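Local coordinates for protein aminotransferase class-III (Sphaerobacter thermophilus DSM 20745, PDB 6K8H) that belongs to the class-III aminotransferases, fold-type I enzymes that work with a pyridoxal-phosphate-type cofactor, and is also called an omega-transaminase, at residues 274-282 against 292-300; 370-378 against 413-421. One frame throughout, in Å; residues are numbered along the deposited sequence.

Contact 1: 274-282 against 292-300. With PLR ((5-hydroxy-4,6-dimethylpyridin-3-yl)methyl dihydrogen phosphate), chain D.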
ATOM      1  N   THR B 274      24.541   6.402  -9.337  1.00 11.37           N
ATOM      2  CA  THR B 274      23.904   6.930  -8.138  1.00 11.90           C
ATOM      3  C   THR B 274      22.599   7.610  -8.521  1.00 13.45           C
ATOM      4  O   THR B 274      22.631   8.736  -9.044  1.00 12.57           O
ATOM      5  CB  THR B 274      24.826   7.931  -7.435  1.00 17.22           C
ATOM      6  OG1 THR B 274      26.129   7.355  -7.249  1.00 17.53           O
ATOM      7  CG2 THR B 274      24.246   8.349  -6.089  1.00 18.51           C
ATOM      8  N   PRO B 275      21.444   7.006  -8.268  1.00 11.00           N
ATOM      9  CA  PRO B 275      20.179   7.679  -8.573  1.00 10.50           C
ATOM     10  C   PRO B 275      19.900   8.764  -7.540  1.00 10.65           C
ATOM     11  O   PRO B 275      20.546   8.850  -6.493  1.00  9.60           O
ATOM     12  CB  PRO B 275      19.135   6.559  -8.501  1.00  9.67           C
ATOM     13  CG  PRO B 275      19.754   5.529  -7.569  1.00 10.86           C
ATOM     14  CD  PRO B 275      21.251   5.638  -7.753  1.00 11.49           C
ATOM     15  N   ASP B 276      18.919   9.601  -7.857  1.00  7.99           N
ATOM     16  CA  ASP B 276      18.484  10.608  -6.897  1.00  8.96           C
ATOM     17  C   ASP B 276      17.537  10.002  -5.874  1.00  9.27           C
ATOM     18  O   ASP B 276      17.596  10.344  -4.683  1.00  7.16           O
ATOM     19  CB  ASP B 276      17.834  11.774  -7.641  1.00  9.29           C
ATOM     20  CG  ASP B 276      18.784  12.401  -8.654  1.00 15.02           C
ATOM     21  OD1 ASP B 276      19.849  12.913  -8.231  1.00 17.41           O
ATOM     22  OD2 ASP B 276      18.483  12.351  -9.867  1.00 12.66           O
ATOM     23  N   LEU B 277      16.664   9.104  -6.326  1.00  6.12           N
ATOM     24  CA  LEU B 277      15.764   8.364  -5.454  1.00  5.73           C
ATOM     25  C   LEU B 277      15.792   6.896  -5.833  1.00  6.20           C
ATOM     26  O   LEU B 277      16.100   6.530  -6.969  1.00  7.55           O
ATOM     27  CB  LEU B 277      14.309   8.860  -5.537  1.00  5.37           C
ATOM     28  CG  LEU B 277      14.021  10.296  -5.085  1.00  7.63           C
ATOM     29  CD1 LEU B 277      12.574  10.647  -5.345  1.00  3.75           C
ATOM     30  CD2 LEU B 277      14.376  10.525  -3.619  1.00  5.79           C
ATOM     31  N   THR B 278      15.438   6.060  -4.863  1.00  8.06           N
ATOM     32  CA  THR B 278      15.255   4.629  -5.043  1.00  7.10           C
ATOM     33  C   THR B 278      13.953   4.215  -4.368  1.00  8.58           C
ATOM     34  O   THR B 278      13.699   4.591  -3.217  1.00 10.18           O
ATOM     35  CB  THR B 278      16.422   3.830  -4.458  1.00  7.93           C
ATOM     36  OG1 THR B 278      17.657   4.281  -5.022  1.00 10.30           O
ATOM     37  CG2 THR B 278      16.264   2.361  -4.797  1.00  9.16           C
ATOM     38  N   ALA B 279      13.127   3.465  -5.098  1.00  8.70           N
ATOM     39  CA  ALA B 279      11.965   2.773  -4.559  1.00  9.09           C
ATOM     40  C   ALA B 279      12.356   1.335  -4.235  1.00  6.95           C
ATOM     41  O   ALA B 279      13.097   0.699  -4.988  1.00  7.06           O
ATOM     42  CB  ALA B 279      10.795   2.791  -5.551  1.00  6.40           C
ATOM     43  N   MET B 280      11.893   0.850  -3.082  1.00  6.25           N
ATOM     44  CA  MET B 280      12.236  -0.467  -2.563  1.00  7.54           C
ATOM     45  C   MET B 280      10.992  -1.084  -1.949  1.00 10.05           C
ATOM     46  O   MET B 280      10.004  -0.398  -1.670  1.00  7.77           O
ATOM     47  CB  MET B 280      13.347  -0.380  -1.499  1.00  9.33           C
ATOM     48  CG  MET B 280      14.609   0.323  -1.966  1.00  8.55           C
ATOM     49  SD  MET B 280      15.618   0.939  -0.596  1.00 12.68           S
ATOM     50  CE  MET B 280      14.903   2.577  -0.361  1.00  6.62           C
ATOM     51  N   GLY B 281      11.069  -2.381  -1.696  1.00  9.65           N
ATOM     52  CA  GLY B 281       9.995  -3.124  -1.064  1.00  9.97           C
ATOM     53  C   GLY B 281      10.401  -4.576  -0.952  1.00  7.89           C
ATOM     54  O   GLY B 281      11.597  -4.869  -0.880  1.00  9.00           O
ATOM     55  N   LYS B 282       9.419  -5.486  -0.935  1.00 11.07           N
ATOM     56  CA  LYS B 282       9.654  -6.930  -0.933  1.00  8.73           C
ATOM     57  C   LYS B 282      10.612  -7.380   0.180  1.00  7.86           C
ATOM     58  O   LYS B 282      10.194  -7.475   1.349  1.00  9.12           O
ATOM     59  CB  LYS B 282      10.125  -7.356  -2.332  1.00 11.78           C
ATOM     60  CG  LYS B 282       9.023  -7.159  -3.403  1.00 13.74           C
ATOM     61  CD  LYS B 282       9.328  -7.838  -4.739  1.00 12.71           C
ATOM     62  CE  LYS B 282       8.049  -8.084  -5.586  1.00 16.67           C
ATOM     63  NZ  LYS B 282       7.597  -6.894  -6.387  1.00 24.61           N
ATOM     64  N   ALA B 292       9.536   1.397   0.509  1.00  4.84           N
ATOM     65  CA  ALA B 292      10.363   2.481   1.018  1.00  8.33           C
ATOM     66  C   ALA B 292      10.824   3.319  -0.150  1.00  8.47           C
ATOM     67  O   ALA B 292      11.077   2.797  -1.231  1.00  6.72           O
ATOM     68  CB  ALA B 292      11.583   1.963   1.804  1.00  5.75           C
ATOM     69  N   VAL B 293      10.928   4.617   0.074  1.00  6.74           N
ATOM     70  CA  VAL B 293      11.512   5.534  -0.886  1.00  8.16           C
ATOM     71  C   VAL B 293      12.651   6.243  -0.170  1.00  7.47           C
ATOM     72  O   VAL B 293      12.486   6.695   0.967  1.00  7.40           O
ATOM     73  CB  VAL B 293      10.461   6.525  -1.431  1.00 11.56           C
ATOM     74  CG1 VAL B 293       9.645   7.119  -0.293  1.00  9.65           C
ATOM     75  CG2 VAL B 293      11.117   7.614  -2.235  1.00  9.26           C
ATOM     76  N   GLY B 294      13.821   6.284  -0.802  1.00  9.44           N
ATOM     77  CA  GLY B 294      14.940   6.947  -0.162  1.00  8.93           C
ATOM     78  C   GLY B 294      15.852   7.563  -1.195  1.00  8.32           C
ATOM     79  O   GLY B 294      15.757   7.285  -2.391  1.00  8.31           O
ATOM     80  N   GLY B 295      16.760   8.396  -0.707  1.00  7.12           N
ATOM     81  CA  GLY B 295      17.732   9.004  -1.597  1.00  6.37           C
ATOM     82  C   GLY B 295      18.463  10.148  -0.926  1.00 10.45           C
ATOM     83  O   GLY B 295      18.673  10.145   0.297  1.00  9.13           O
ATOM     84  N   SER B 296      18.900  11.098  -1.755  1.00  8.84           N
ATOM     85  CA  SER B 296      19.595  12.272  -1.251  1.00 13.42           C
ATOM     86  C   SER B 296      18.708  13.043  -0.281  1.00 11.10           C
ATOM     87  O   SER B 296      17.484  13.140  -0.470  1.00 12.07           O
ATOM     88  CB  SER B 296      20.046  13.161  -2.391  1.00 12.92           C
ATOM     89  OG  SER B 296      18.942  13.728  -3.081  1.00 11.05           O
ATOM     90  N   ALA B 297      19.341  13.582   0.777  1.00 11.56           N
ATOM     91  CA  ALA B 297      18.635  14.505   1.668  1.00 13.57           C
ATOM     92  C   ALA B 297      18.076  15.697   0.903  1.00 14.90           C
ATOM     93  O   ALA B 297      16.994  16.200   1.232  1.00 11.98           O
ATOM     94  CB  ALA B 297      19.565  14.969   2.776  1.00 13.50           C
ATOM     95  N   GLU B 298      18.766  16.108  -0.164  1.00 16.22           N
ATOM     96  CA  GLU B 298      18.306  17.233  -0.972  1.00 14.62           C
ATOM     97  C   GLU B 298      16.903  16.989  -1.525  1.00 17.15           C
ATOM     98  O   GLU B 298      16.014  17.839  -1.391  1.00 15.11           O
ATOM     99  CB  GLU B 298      19.306  17.507  -2.099  1.00 14.66           C
ATOM    100  CG  GLU B 298      18.800  18.402  -3.220  1.00 19.84           C
ATOM    101  CD  GLU B 298      18.736  19.890  -2.854  1.00 24.59           C
ATOM    102  OE1 GLU B 298      19.163  20.260  -1.736  1.00 29.67           O
ATOM    103  OE2 GLU B 298      18.251  20.689  -3.693  1.00 27.45           O
ATOM    104  N   VAL B 299      16.679  15.833  -2.153  1.00 10.75           N
ATOM    105  CA  VAL B 299      15.368  15.585  -2.740  1.00  8.15           C
ATOM    106  C   VAL B 299      14.374  15.146  -1.675  1.00  9.00           C
ATOM    107  O   VAL B 299      13.220  15.593  -1.664  1.00 11.98           O
ATOM    108  CB  VAL B 299      15.468  14.553  -3.882  1.00  8.08           C
ATOM    109  CG1 VAL B 299      14.095  14.284  -4.469  1.00  9.03           C
ATOM    110  CG2 VAL B 299      16.438  15.026  -4.958  1.00 11.95           C
ATOM    111  N   MET B 300      14.803  14.290  -0.747  1.00  9.96           N
ATOM    112  CA  MET B 300      13.889  13.824   0.283  1.00 10.59           C
ATOM    113  C   MET B 300      13.388  14.955   1.175  1.00 12.48           C
ATOM    114  O   MET B 300      12.395  14.760   1.881  1.00 10.37           O
ATOM    115  CB  MET B 300      14.560  12.732   1.122  1.00  8.22           C
ATOM    116  CG  MET B 300      14.862  11.452   0.341  1.00  7.33           C
ATOM    117  SD  MET B 300      13.359  10.543  -0.031  1.00  9.92           S
ATOM    118  CE  MET B 300      12.896  10.084   1.643  1.00  8.39           C
TER
HETATM  119  N1  PLR D 501       8.361  -2.401  -8.783  1.00 11.69           N
HETATM  120  C2  PLR D 501       8.830  -3.586  -9.155  1.00 15.00           C
HETATM  121  C2A PLR D 501      10.060  -3.649 -10.001  1.00 16.71           C
HETATM  122  C3  PLR D 501       8.188  -4.762  -8.741  1.00 21.00           C
HETATM  123  O3  PLR D 501       8.698  -5.947  -9.130  1.00 19.77           O
HETATM  124  C4  PLR D 501       7.035  -4.678  -7.936  1.00 18.77           C
HETATM  125  C4A PLR D 501       6.361  -5.898  -7.491  1.00 26.64           C
HETATM  126  C5  PLR D 501       6.573  -3.414  -7.554  1.00 19.17           C
HETATM  127  C6  PLR D 501       7.254  -2.320  -8.016  1.00 17.45           C
HETATM  128  C5A PLR D 501       5.333  -3.246  -6.716  1.00 17.28           C
HETATM  129  O4P PLR D 501       5.462  -3.678  -5.328  1.00 13.05           O
HETATM  130  P   PLR D 501       4.151  -4.157  -4.529  1.00 12.77           P
HETATM  131  O1P PLR D 501       3.176  -3.033  -4.664  1.00  6.81           O
HETATM  132  O2P PLR D 501       3.681  -5.392  -5.207  1.00 10.14           O
HETATM  133  O3P PLR D 501       4.576  -4.402  -3.117  1.00  9.29           O
HETATM  134  O   HOH W   1      19.668  14.432  -5.927  1.00 25.41           O
HETATM  135  O   HOH W   2      18.447   6.586  -4.183  1.00 11.20           O
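T278 and G294 face each other as a hydrogen-bonded antiparallel pair in the beta hairpin of strands 277-281 and 291-295, part of the mixed seven-stranded sheet of the fold-type I (class-III aminotransferase) fold. T278 N donates to G294 O over 2.8 Å, nearly along the C=O axis, and G294 N returns the bond. M280 and A292 repeat the exchange, but A292 N sits well above the carbonyl plane of M280 O. Beside these bonds M280 turns at chi3 (-89°), which brings CE to 4.0 Å from A292 CB and over the backbone of side-chain-less G294. L277 CD2 passes G295, which has no side chain either, to reach M300 SD, 3.7 Å away, and V299 CG1. Beyond this, helix 127-142 packs on L277, A279 and V293. S296 caps the short helix 297-300, its OG accepting from V299 N, while a water joins that OG to D276 OD1; D276 OD2 is held by R242 and L252 N. At the other end of the hairpin arm lies the ligand pocket, where K282 NZ is covalently bonded to C4A of (5-hydroxy-4,6-dimethylpyridin-3-yl)methyl dihydrogen phosphate, at 1.9 Å.

Contact 2: 370-378 against 413-421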
ATOM      1  N   TYR B 370      21.489 -12.564 -12.199  1.00 11.97           N
ATOM      2  CA  TYR B 370      22.520 -11.935 -11.386  1.00 10.60           C
ATOM      3  C   TYR B 370      22.231 -12.250  -9.924  1.00 13.50           C
ATOM      4  O   TYR B 370      21.068 -12.289  -9.517  1.00 13.69           O
ATOM      5  CB  TYR B 370      22.575 -10.414 -11.607  1.00 12.03           C
ATOM      6  CG  TYR B 370      23.809  -9.814 -10.966  1.00 16.91           C
ATOM      7  CD1 TYR B 370      23.836  -9.512  -9.607  1.00 15.95           C
ATOM      8  CD2 TYR B 370      24.964  -9.604 -11.709  1.00 18.23           C
ATOM      9  CE1 TYR B 370      24.973  -9.001  -9.014  1.00 15.65           C
ATOM     10  CE2 TYR B 370      26.108  -9.089 -11.128  1.00 18.01           C
ATOM     11  CZ  TYR B 370      26.107  -8.797  -9.785  1.00 17.53           C
ATOM     12  OH  TYR B 370      27.244  -8.296  -9.210  1.00 15.75           O
ATOM     13  N   GLY B 371      23.284 -12.468  -9.140  1.00 14.05           N
ATOM     14  CA  GLY B 371      23.072 -12.857  -7.756  1.00 15.46           C
ATOM     15  C   GLY B 371      22.139 -14.058  -7.699  1.00 16.15           C
ATOM     16  O   GLY B 371      22.341 -15.054  -8.402  1.00 13.32           O
ATOM     17  N   SER B 372      21.051 -13.939  -6.935  1.00 10.02           N
ATOM     18  CA  SER B 372      20.117 -15.043  -6.737  1.00 10.96           C
ATOM     19  C   SER B 372      18.873 -14.940  -7.614  1.00 10.09           C
ATOM     20  O   SER B 372      17.869 -15.607  -7.327  1.00 13.23           O
ATOM     21  CB  SER B 372      19.700 -15.126  -5.264  1.00  9.91           C
ATOM     22  OG  SER B 372      19.194 -13.883  -4.825  1.00 12.07           O
ATOM     23  N   LEU B 373      18.917 -14.144  -8.680  1.00  9.30           N
ATOM     24  CA  LEU B 373      17.816 -14.011  -9.624  1.00 11.11           C
ATOM     25  C   LEU B 373      18.217 -14.617 -10.962  1.00  9.72           C
ATOM     26  O   LEU B 373      19.351 -14.427 -11.419  1.00 14.22           O
ATOM     27  CB  LEU B 373      17.442 -12.537  -9.822  1.00  8.72           C
ATOM     28  CG  LEU B 373      16.984 -11.749  -8.593  1.00 10.62           C
ATOM     29  CD1 LEU B 373      16.934 -10.263  -8.917  1.00 15.56           C
ATOM     30  CD2 LEU B 373      15.625 -12.231  -8.156  1.00 12.88           C
ATOM     31  N   PHE B 374      17.287 -15.320 -11.606  1.00 11.27           N
ATOM     32  CA  PHE B 374      17.585 -15.922 -12.902  1.00  8.97           C
ATOM     33  C   PHE B 374      16.324 -15.962 -13.759  1.00  9.44           C
ATOM     34  O   PHE B 374      15.197 -15.934 -13.254  1.00 10.84           O
ATOM     35  CB  PHE B 374      18.184 -17.326 -12.740  1.00 10.31           C
ATOM     36  CG  PHE B 374      17.237 -18.328 -12.137  1.00  8.64           C
ATOM     37  CD1 PHE B 374      16.377 -19.056 -12.941  1.00 10.21           C
ATOM     38  CD2 PHE B 374      17.214 -18.546 -10.770  1.00  9.16           C
ATOM     39  CE1 PHE B 374      15.504 -19.968 -12.398  1.00  9.56           C
ATOM     40  CE2 PHE B 374      16.351 -19.457 -10.219  1.00  8.57           C
ATOM     41  CZ  PHE B 374      15.494 -20.170 -11.026  1.00 14.41           C
ATOM     42  N   HIS B 375      16.535 -16.052 -15.071  1.00  8.56           N
ATOM     43  CA  HIS B 375      15.453 -16.100 -16.059  1.00 10.17           C
ATOM     44  C   HIS B 375      15.879 -17.053 -17.171  1.00 10.05           C
ATOM     45  O   HIS B 375      16.906 -16.822 -17.824  1.00  7.62           O
ATOM     46  CB  HIS B 375      15.167 -14.697 -16.626  1.00  7.90           C
ATOM     47  CG  HIS B 375      13.784 -14.520 -17.186  1.00  9.68           C
ATOM     48  ND1 HIS B 375      13.169 -15.466 -17.980  1.00  8.71           N
ATOM     49  CD2 HIS B 375      12.905 -13.495 -17.077  1.00 12.25           C
ATOM     50  CE1 HIS B 375      11.970 -15.035 -18.333  1.00 10.02           C
ATOM     51  NE2 HIS B 375      11.779 -13.845 -17.790  1.00 10.00           N
ATOM     52  N   ILE B 376      15.108 -18.139 -17.365  1.00  9.13           N
ATOM     53  CA  ILE B 376      15.332 -19.078 -18.464  1.00  8.63           C
ATOM     54  C   ILE B 376      14.602 -18.574 -19.702  1.00 11.10           C
ATOM     55  O   ILE B 376      13.468 -18.091 -19.620  1.00 11.88           O
ATOM     56  CB  ILE B 376      14.868 -20.497 -18.095  1.00  9.55           C
ATOM     57  CG1 ILE B 376      15.416 -20.918 -16.728  1.00  9.04           C
ATOM     58  CG2 ILE B 376      15.303 -21.486 -19.169  1.00 10.01           C
ATOM     59  CD1 ILE B 376      14.881 -22.273 -16.255  1.00  9.62           C
ATOM     60  N   HIS B 377      15.255 -18.672 -20.851  1.00  7.39           N
ATOM     61  CA  HIS B 377      14.697 -18.269 -22.130  1.00  9.61           C
ATOM     62  C   HIS B 377      14.832 -19.426 -23.100  1.00 10.57           C
ATOM     63  O   HIS B 377      15.911 -20.022 -23.200  1.00 10.99           O
ATOM     64  CB  HIS B 377      15.441 -17.055 -22.674  1.00  8.59           C
ATOM     65  CG  HIS B 377      15.528 -15.917 -21.704  1.00 11.66           C
ATOM     66  ND1 HIS B 377      14.475 -15.058 -21.472  1.00 10.65           N
ATOM     67  CD2 HIS B 377      16.543 -15.493 -20.915  1.00  9.98           C
ATOM     68  CE1 HIS B 377      14.840 -14.146 -20.586  1.00 10.27           C
ATOM     69  NE2 HIS B 377      16.087 -14.393 -20.225  1.00 13.11           N
ATOM     70  N   LEU B 378      13.753 -19.732 -23.821  1.00  9.12           N
ATOM     71  CA  LEU B 378      13.758 -20.826 -24.796  1.00 11.86           C
ATOM     72  C   LEU B 378      13.916 -20.305 -26.220  1.00 11.79           C
ATOM     73  O   LEU B 378      13.293 -20.794 -27.170  1.00 10.80           O
ATOM     74  CB  LEU B 378      12.508 -21.684 -24.639  1.00 10.61           C
ATOM     75  CG  LEU B 378      12.445 -22.239 -23.211  1.00 10.95           C
ATOM     76  CD1 LEU B 378      11.338 -23.261 -23.061  1.00 12.13           C
ATOM     77  CD2 LEU B 378      13.784 -22.850 -22.792  1.00 12.47           C
ATOM     78  N   ILE B 413       7.847 -22.358 -10.109  1.00  6.36           N
ATOM     79  CA  ILE B 413       8.526 -21.217 -10.712  1.00  8.52           C
ATOM     80  C   ILE B 413       7.458 -20.378 -11.409  1.00 10.64           C
ATOM     81  O   ILE B 413       6.334 -20.833 -11.620  1.00 12.59           O
ATOM     82  CB  ILE B 413       9.652 -21.639 -11.695  1.00  8.11           C
ATOM     83  CG1 ILE B 413      10.616 -20.470 -11.964  1.00  7.44           C
ATOM     84  CG2 ILE B 413       9.058 -22.231 -12.975  1.00  9.95           C
ATOM     85  CD1 ILE B 413      11.972 -20.898 -12.498  1.00  9.37           C
ATOM     86  N   THR B 414       7.795 -19.122 -11.725  1.00  7.09           N
ATOM     87  CA  THR B 414       6.823 -18.284 -12.414  1.00 10.79           C
ATOM     88  C   THR B 414       6.543 -18.818 -13.817  1.00  9.53           C
ATOM     89  O   THR B 414       7.376 -19.512 -14.411  1.00 10.23           O
ATOM     90  CB  THR B 414       7.293 -16.833 -12.520  1.00 10.49           C
ATOM     91  OG1 THR B 414       8.445 -16.748 -13.370  1.00  7.74           O
ATOM     92  CG2 THR B 414       7.598 -16.253 -11.141  1.00 12.20           C
ATOM     93  N   PRO B 415       5.384 -18.480 -14.381  1.00 10.88           N
ATOM     94  CA  PRO B 415       5.097 -18.905 -15.762  1.00 11.62           C
ATOM     95  C   PRO B 415       6.140 -18.457 -16.772  1.00 10.80           C
ATOM     96  O   PRO B 415       6.331 -19.142 -17.782  1.00 12.81           O
ATOM     97  CB  PRO B 415       3.734 -18.266 -16.042  1.00 13.39           C
ATOM     98  CG  PRO B 415       3.092 -18.167 -14.686  1.00 19.22           C
ATOM     99  CD  PRO B 415       4.209 -17.870 -13.723  1.00 13.19           C
ATOM    100  N   ALA B 416       6.839 -17.343 -16.535  1.00 10.15           N
ATOM    101  CA  ALA B 416       7.849 -16.909 -17.489  1.00 10.39           C
ATOM    102  C   ALA B 416       9.155 -17.681 -17.349  1.00 10.20           C
ATOM    103  O   ALA B 416      10.037 -17.526 -18.198  1.00  5.57           O
ATOM    104  CB  ALA B 416       8.119 -15.400 -17.332  1.00 11.07           C
ATOM    105  N   LEU B 417       9.266 -18.549 -16.334  1.00 10.45           N
ATOM    106  CA  LEU B 417      10.519 -19.196 -15.941  1.00  9.47           C
ATOM    107  C   LEU B 417      11.512 -18.168 -15.396  1.00  7.78           C
ATOM    108  O   LEU B 417      12.731 -18.327 -15.516  1.00  8.57           O
ATOM    109  CB  LEU B 417      11.134 -20.034 -17.078  1.00  6.55           C
ATOM    110  CG  LEU B 417      10.178 -21.015 -17.769  1.00  7.70           C
ATOM    111  CD1 LEU B 417      10.899 -21.869 -18.795  1.00  9.32           C
ATOM    112  CD2 LEU B 417       9.426 -21.906 -16.772  1.00  7.81           C
ATOM    113  N   PHE B 418      10.941 -17.184 -14.705  1.00  9.10           N
ATOM    114  CA  PHE B 418      11.724 -16.220 -13.904  1.00  7.38           C
ATOM    115  C   PHE B 418      11.720 -16.819 -12.496  1.00  9.28           C
ATOM    116  O   PHE B 418      10.655 -17.201 -12.021  1.00  8.62           O
ATOM    117  CB  PHE B 418      11.061 -14.845 -13.874  1.00  7.93           C
ATOM    118  CG  PHE B 418      11.595 -13.958 -12.780  1.00 11.34           C
ATOM    119  CD1 PHE B 418      12.889 -13.473 -12.836  1.00  7.95           C
ATOM    120  CD2 PHE B 418      10.813 -13.628 -11.685  1.00 10.20           C
ATOM    121  CE1 PHE B 418      13.381 -12.655 -11.833  1.00 11.19           C
ATOM    122  CE2 PHE B 418      11.310 -12.815 -10.681  1.00  9.04           C
ATOM    123  CZ  PHE B 418      12.593 -12.332 -10.756  1.00 11.50           C
ATOM    124  N   GLY B 419      12.882 -16.909 -11.863  1.00  8.23           N
ATOM    125  CA  GLY B 419      12.948 -17.516 -10.551  1.00 10.90           C
ATOM    126  C   GLY B 419      13.995 -16.870  -9.666  1.00 10.05           C
ATOM    127  O   GLY B 419      14.825 -16.068 -10.109  1.00 10.81           O
ATOM    128  N   CYS B 420      13.918 -17.214  -8.384  1.00  8.55           N
ATOM    129  CA  CYS B 420      14.811 -16.657  -7.376  1.00 11.01           C
ATOM    130  C   CYS B 420      15.170 -17.737  -6.361  1.00  9.13           C
ATOM    131  O   CYS B 420      14.377 -18.633  -6.055  1.00  7.40           O
ATOM    132  CB  CYS B 420      14.214 -15.421  -6.689  1.00  7.73           C
ATOM    133  SG  CYS B 420      12.673 -15.736  -5.796  1.00 11.71           S
ATOM    134  N   LEU B 421      16.381 -17.641  -5.838  1.00  9.69           N
ATOM    135  CA  LEU B 421      16.781 -18.513  -4.742  1.00 12.75           C
ATOM    136  C   LEU B 421      16.394 -17.933  -3.378  1.00  8.96           C
ATOM    137  O   LEU B 421      16.152 -16.737  -3.217  1.00 12.06           O
ATOM    138  CB  LEU B 421      18.289 -18.757  -4.779  1.00  9.74           C
ATOM    139  CG  LEU B 421      18.937 -19.075  -6.118  1.00 11.44           C
ATOM    140  CD1 LEU B 421      20.455 -19.146  -5.956  1.00 15.05           C
ATOM    141  CD2 LEU B 421      18.399 -20.394  -6.642  1.00 12.88           C
TER
HETATM  142  O   HOH W   3      11.133 -18.761 -20.568  1.00 14.53           O
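F374 and H375 leave their strand on opposite faces and meet segment 413-421 through different first torsions. In F374, CG stands between the backbone N and the carbonyl carbon (chi1 65°), folding the ring over G419; in H375, CG is turned anti to the backbone N (chi1 -156°), and the imidazole reaches A416 and F418. Such pairing of an aromatic residue with a cross-strand glycine illustrates how a beta sheet can accommodate a ring over its own backbone. G419 CA makes a CH-pi contact 4.0 Å from the F374 ring centroid, and G419 O lies over the same ring toward its rim. F374 CE1 meets I413 CD1, which comes from the opposite direction. On the other face of the sheet, F418 CB makes a CH-pi contact 4.2 Å from the centroid of the H375 ring. H377 CE1 lies over the opposite side of that imidazole. H375 ND1 donates to I376 O, a partner almost in the ring plane although the donor stands above the carbonyl plane; this bond helps fix the ring's rotation. L373 CD2 touches both F418 CZ and C420 CB.

The backbones are antiparallel: F374 and G419 exchange two bonds, that from G419 N being nearly straight (175°), and I376 N and L421 N extend the pairing at either end. A water donates to I376 O and A416 O, tying the turn 414-417 to strand 373-377. Across the mouth of that turn, T414 OG1 donates to a lone pair of F418 O over 2.6 Å.

Strand 373-377 is the middle of a three-stranded antiparallel sheet, between 366-370 and 418-420. Helix 337-361 packs against S372, F374 and L421, helix 393-408 against L378 and L417, and helix 69-72 against L373, F418 and C420.

Overall arrangement
Both segments of contact 1 precede those of contact 2 in the sequence, and both contacts belong to the class-III aminotransferase part of the chain. Their centres are 26 Å apart on opposite sides of the chain's centre; the nearest atoms come to about 8 Å without touching. They share no sheet: contact 1 belongs to the seven-stranded mixed sheet, contact 2 to the separate three-stranded antiparallel one. The bound (5-hydroxy-4,6-dimethylpyridin-3-yl)methyl dihydrogen phosphate relates them, since contact 1 carries the lysine attached to it and the side chain of F418 in contact 2 lies about 8 Å from the same molecule. Two antiparallel pairings thus build different sheets, one leading directly into the ligand pocket and the other lying close by.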